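Local coordinates for DUF5012 domain-containing protein (Bacteroides thetaiotaomicron, PDB 5FQ8), which is an uncharacterised lipoprotein of a gut bacterium, probably at the cell surface, with an Ig-like domain and a C-terminal domain, whose function is not established, at residues D58-Y69 against T80-D89. Numbering follows the deposited sequence.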
# COMPACT_ATOMS: atom_id res chain seq x y z
N ASP G 58 49.52 56.34 -8.95
CA ASP G 58 50.49 57.42 -8.88
C ASP G 58 50.54 57.90 -7.45
O ASP G 58 49.73 58.72 -7.03
CB ASP G 58 50.12 58.54 -9.85
CG ASP G 58 51.19 59.58 -9.96
OD1 ASP G 58 52.28 59.38 -9.39
OD2 ASP G 58 50.94 60.60 -10.63
N VAL G 59 51.49 57.37 -6.67
CA VAL G 59 51.53 57.71 -5.26
C VAL G 59 51.92 59.16 -5.04
O VAL G 59 51.66 59.70 -3.96
CB VAL G 59 52.49 56.77 -4.51
CG1 VAL G 59 51.98 55.36 -4.57
CG2 VAL G 59 53.88 56.85 -5.12
N ASN G 60 52.52 59.81 -6.03
CA ASN G 60 52.96 61.19 -5.89
C ASN G 60 51.93 62.19 -6.40
O ASN G 60 52.25 63.37 -6.54
CB ASN G 60 54.28 61.41 -6.62
CG ASN G 60 55.45 60.76 -5.91
OD1 ASN G 60 56.01 59.77 -6.39
ND2 ASN G 60 55.83 61.32 -4.77
N THR G 61 50.71 61.75 -6.69
CA THR G 61 49.62 62.62 -7.12
C THR G 61 48.34 62.20 -6.42
O THR G 61 47.82 61.11 -6.70
CB THR G 61 49.43 62.58 -8.63
OG1 THR G 61 50.57 63.13 -9.29
CG2 THR G 61 48.20 63.37 -9.02
N PRO G 62 47.81 63.00 -5.51
CA PRO G 62 46.59 62.61 -4.80
C PRO G 62 45.44 62.35 -5.76
O PRO G 62 45.36 62.95 -6.83
CB PRO G 62 46.31 63.81 -3.90
CG PRO G 62 47.65 64.41 -3.66
CD PRO G 62 48.42 64.21 -4.93
N GLY G 63 44.57 61.43 -5.37
CA GLY G 63 43.40 61.11 -6.16
C GLY G 63 42.95 59.68 -5.91
O GLY G 63 43.35 59.05 -4.94
N ILE G 64 42.11 59.20 -6.83
CA ILE G 64 41.56 57.85 -6.78
C ILE G 64 42.12 57.05 -7.95
O ILE G 64 42.02 57.48 -9.10
CB ILE G 64 40.03 57.86 -6.82
CG1 ILE G 64 39.47 58.79 -5.75
CG2 ILE G 64 39.50 56.46 -6.63
CD1 ILE G 64 37.96 58.82 -5.74
N TYR G 65 42.69 55.89 -7.64
CA TYR G 65 43.28 55.02 -8.64
C TYR G 65 42.62 53.66 -8.54
O TYR G 65 42.60 53.05 -7.47
CB TYR G 65 44.79 54.90 -8.43
CG TYR G 65 45.50 56.21 -8.63
CD1 TYR G 65 45.85 56.65 -9.90
CD2 TYR G 65 45.81 57.01 -7.55
CE1 TYR G 65 46.49 57.85 -10.08
CE2 TYR G 65 46.46 58.22 -7.73
CZ TYR G 65 46.79 58.63 -8.99
OH TYR G 65 47.43 59.83 -9.17
N ASN G 66 42.08 53.19 -9.66
CA ASN G 66 41.44 51.88 -9.75
C ASN G 66 42.33 50.91 -10.51
O ASN G 66 42.82 51.23 -11.60
CB ASN G 66 40.08 51.97 -10.45
CG ASN G 66 39.06 52.71 -9.63
OD1 ASN G 66 38.31 52.10 -8.89
ND2 ASN G 66 39.03 54.02 -9.76
N LEU G 67 42.54 49.73 -9.94
CA LEU G 67 43.28 48.65 -10.58
C LEU G 67 42.34 47.49 -10.82
O LEU G 67 41.58 47.11 -9.93
CB LEU G 67 44.44 48.20 -9.70
CG LEU G 67 45.46 49.24 -9.26
CD1 LEU G 67 45.90 48.93 -7.85
CD2 LEU G 67 46.64 49.23 -10.18
N VAL G 68 42.37 46.95 -12.03
CA VAL G 68 41.51 45.83 -12.41
C VAL G 68 42.37 44.60 -12.62
O VAL G 68 43.30 44.61 -13.43
CB VAL G 68 40.69 46.16 -13.67
CG1 VAL G 68 39.94 44.92 -14.13
CG2 VAL G 68 39.71 47.24 -13.35
N TYR G 69 42.07 43.55 -11.87
CA TYR G 69 42.79 42.29 -11.94
C TYR G 69 41.95 41.29 -12.72
O TYR G 69 40.75 41.16 -12.48
CB TYR G 69 43.07 41.73 -10.55
CG TYR G 69 43.94 42.58 -9.66
CD1 TYR G 69 43.41 43.66 -8.98
CD2 TYR G 69 45.27 42.27 -9.47
CE1 TYR G 69 44.19 44.42 -8.15
CE2 TYR G 69 46.05 43.02 -8.64
CZ TYR G 69 45.50 44.10 -7.99
OH TYR G 69 46.29 44.85 -7.17
N THR G 80 37.32 38.40 -12.78
CA THR G 80 37.98 39.65 -12.46
C THR G 80 37.58 40.12 -11.07
O THR G 80 36.55 39.72 -10.53
CB THR G 80 37.62 40.72 -13.47
OG1 THR G 80 38.49 41.84 -13.29
CG2 THR G 80 36.19 41.17 -13.27
N PHE G 81 38.43 40.98 -10.50
CA PHE G 81 38.10 41.70 -9.27
C PHE G 81 38.78 43.06 -9.31
O PHE G 81 39.76 43.26 -10.02
CB PHE G 81 38.47 40.90 -8.01
CG PHE G 81 39.95 40.73 -7.77
CD1 PHE G 81 40.70 41.70 -7.14
CD2 PHE G 81 40.58 39.55 -8.11
CE1 PHE G 81 42.05 41.53 -6.90
CE2 PHE G 81 41.93 39.38 -7.87
CZ PHE G 81 42.66 40.37 -7.27
N THR G 82 38.24 44.00 -8.54
CA THR G 82 38.74 45.37 -8.50
C THR G 82 39.38 45.69 -7.17
O THR G 82 38.90 45.25 -6.12
CB THR G 82 37.63 46.39 -8.74
OG1 THR G 82 36.73 45.91 -9.74
CG2 THR G 82 38.24 47.70 -9.21
N ARG G 83 40.45 46.48 -7.21
CA ARG G 83 41.07 47.04 -6.02
C ARG G 83 41.25 48.53 -6.23
O ARG G 83 41.82 48.95 -7.23
CB ARG G 83 42.40 46.36 -5.72
CG ARG G 83 42.99 46.73 -4.39
CD ARG G 83 44.28 45.99 -4.20
NE ARG G 83 44.08 44.71 -3.55
CZ ARG G 83 44.82 43.63 -3.80
NH1 ARG G 83 45.78 43.69 -4.70
NH2 ARG G 83 44.59 42.50 -3.16
N THR G 84 40.77 49.32 -5.27
CA THR G 84 40.77 50.78 -5.36
C THR G 84 41.76 51.36 -4.37
O THR G 84 41.68 51.08 -3.17
CB THR G 84 39.39 51.34 -5.09
OG1 THR G 84 38.43 50.65 -5.89
CG2 THR G 84 39.36 52.81 -5.41
N VAL G 85 42.68 52.20 -4.85
CA VAL G 85 43.72 52.78 -4.02
C VAL G 85 43.52 54.28 -3.99
O VAL G 85 43.40 54.92 -5.04
CB VAL G 85 45.12 52.43 -4.55
CG1 VAL G 85 46.17 53.17 -3.78
CG2 VAL G 85 45.35 50.95 -4.45
N TYR G 86 43.50 54.85 -2.78
CA TYR G 86 43.29 56.28 -2.56
C TYR G 86 44.55 56.92 -2.00
O TYR G 86 45.28 56.32 -1.21
CB TYR G 86 42.13 56.52 -1.60
CG TYR G 86 40.82 55.88 -1.98
CD1 TYR G 86 40.53 54.58 -1.61
CD2 TYR G 86 39.86 56.59 -2.68
CE1 TYR G 86 39.32 53.99 -1.94
CE2 TYR G 86 38.65 56.02 -3.01
CZ TYR G 86 38.39 54.72 -2.64
OH TYR G 86 37.19 54.13 -2.96
N VAL G 87 44.80 58.17 -2.40
CA VAL G 87 46.02 58.89 -2.05
C VAL G 87 45.65 60.18 -1.32
O VAL G 87 44.80 60.94 -1.78
CB VAL G 87 46.86 59.20 -3.30
CG1 VAL G 87 48.21 59.72 -2.90
CG2 VAL G 87 47.01 57.96 -4.13
N ALA G 88 46.33 60.44 -0.19
CA ALA G 88 46.05 61.61 0.62
C ALA G 88 46.81 62.83 0.10
O ALA G 88 47.43 62.80 -0.97
CB ALA G 88 46.40 61.33 2.08
N ASP G 89 46.77 63.93 0.84
CA ASP G 89 47.35 65.19 0.41
C ASP G 89 48.64 65.54 1.13
O ASP G 89 49.29 66.52 0.73
CB ASP G 89 46.34 66.32 0.62
CG ASP G 89 46.80 67.64 0.03
OD1 ASP G 89 46.56 67.86 -1.17
OD2 ASP G 89 47.40 68.45 0.76
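Val59, in the type I turn Asp58-Thr61, turns its carbonyl O to CG1 of Val87, and the CA of Pro62 packs on CB of the same valine, 3.7 Å away. Ile64, on one face of the sheet with Asn66 and Val68, lies alongside Tyr86, with Ile64 CG2 3.7 Å from Tyr86 CE2. On the opposite face the other branch of Val87, CG2, lies at the edge of the Tyr65 ring, 3.7 Å from Tyr65 CE2; that ring is tied back to the turn by a bond from its OH to Thr61 O. Strands 63-72 and 78-87 form an antiparallel beta hairpin, the central pair of a four-stranded mixed sheet in the Ig-like domain, flanked by strands 52-54 and 24-27. Paired backbone bonds join Tyr65 to Val85, Leu67 to Arg83 and Tyr69 to Phe81. Asn66 OD1 accepts a weak bond from Thr84 OG1 on the Ile64 face; Leu67 CD1 meets Val85 CG2 at 4.0 Å on that of Tyr65. Tyr69 lays CB over the Phe81 face, 3.7 Å from its centroid; the rings are nearly parallel (14°) but slid apart. Bent at chi3 (-90°), Arg83 brings NH1 within 2.8 Å of Tyr69 OH, a weak bond, while Glu35 forms a salt bridge with that NH1 and a hydrogen bond with the same hydroxyl.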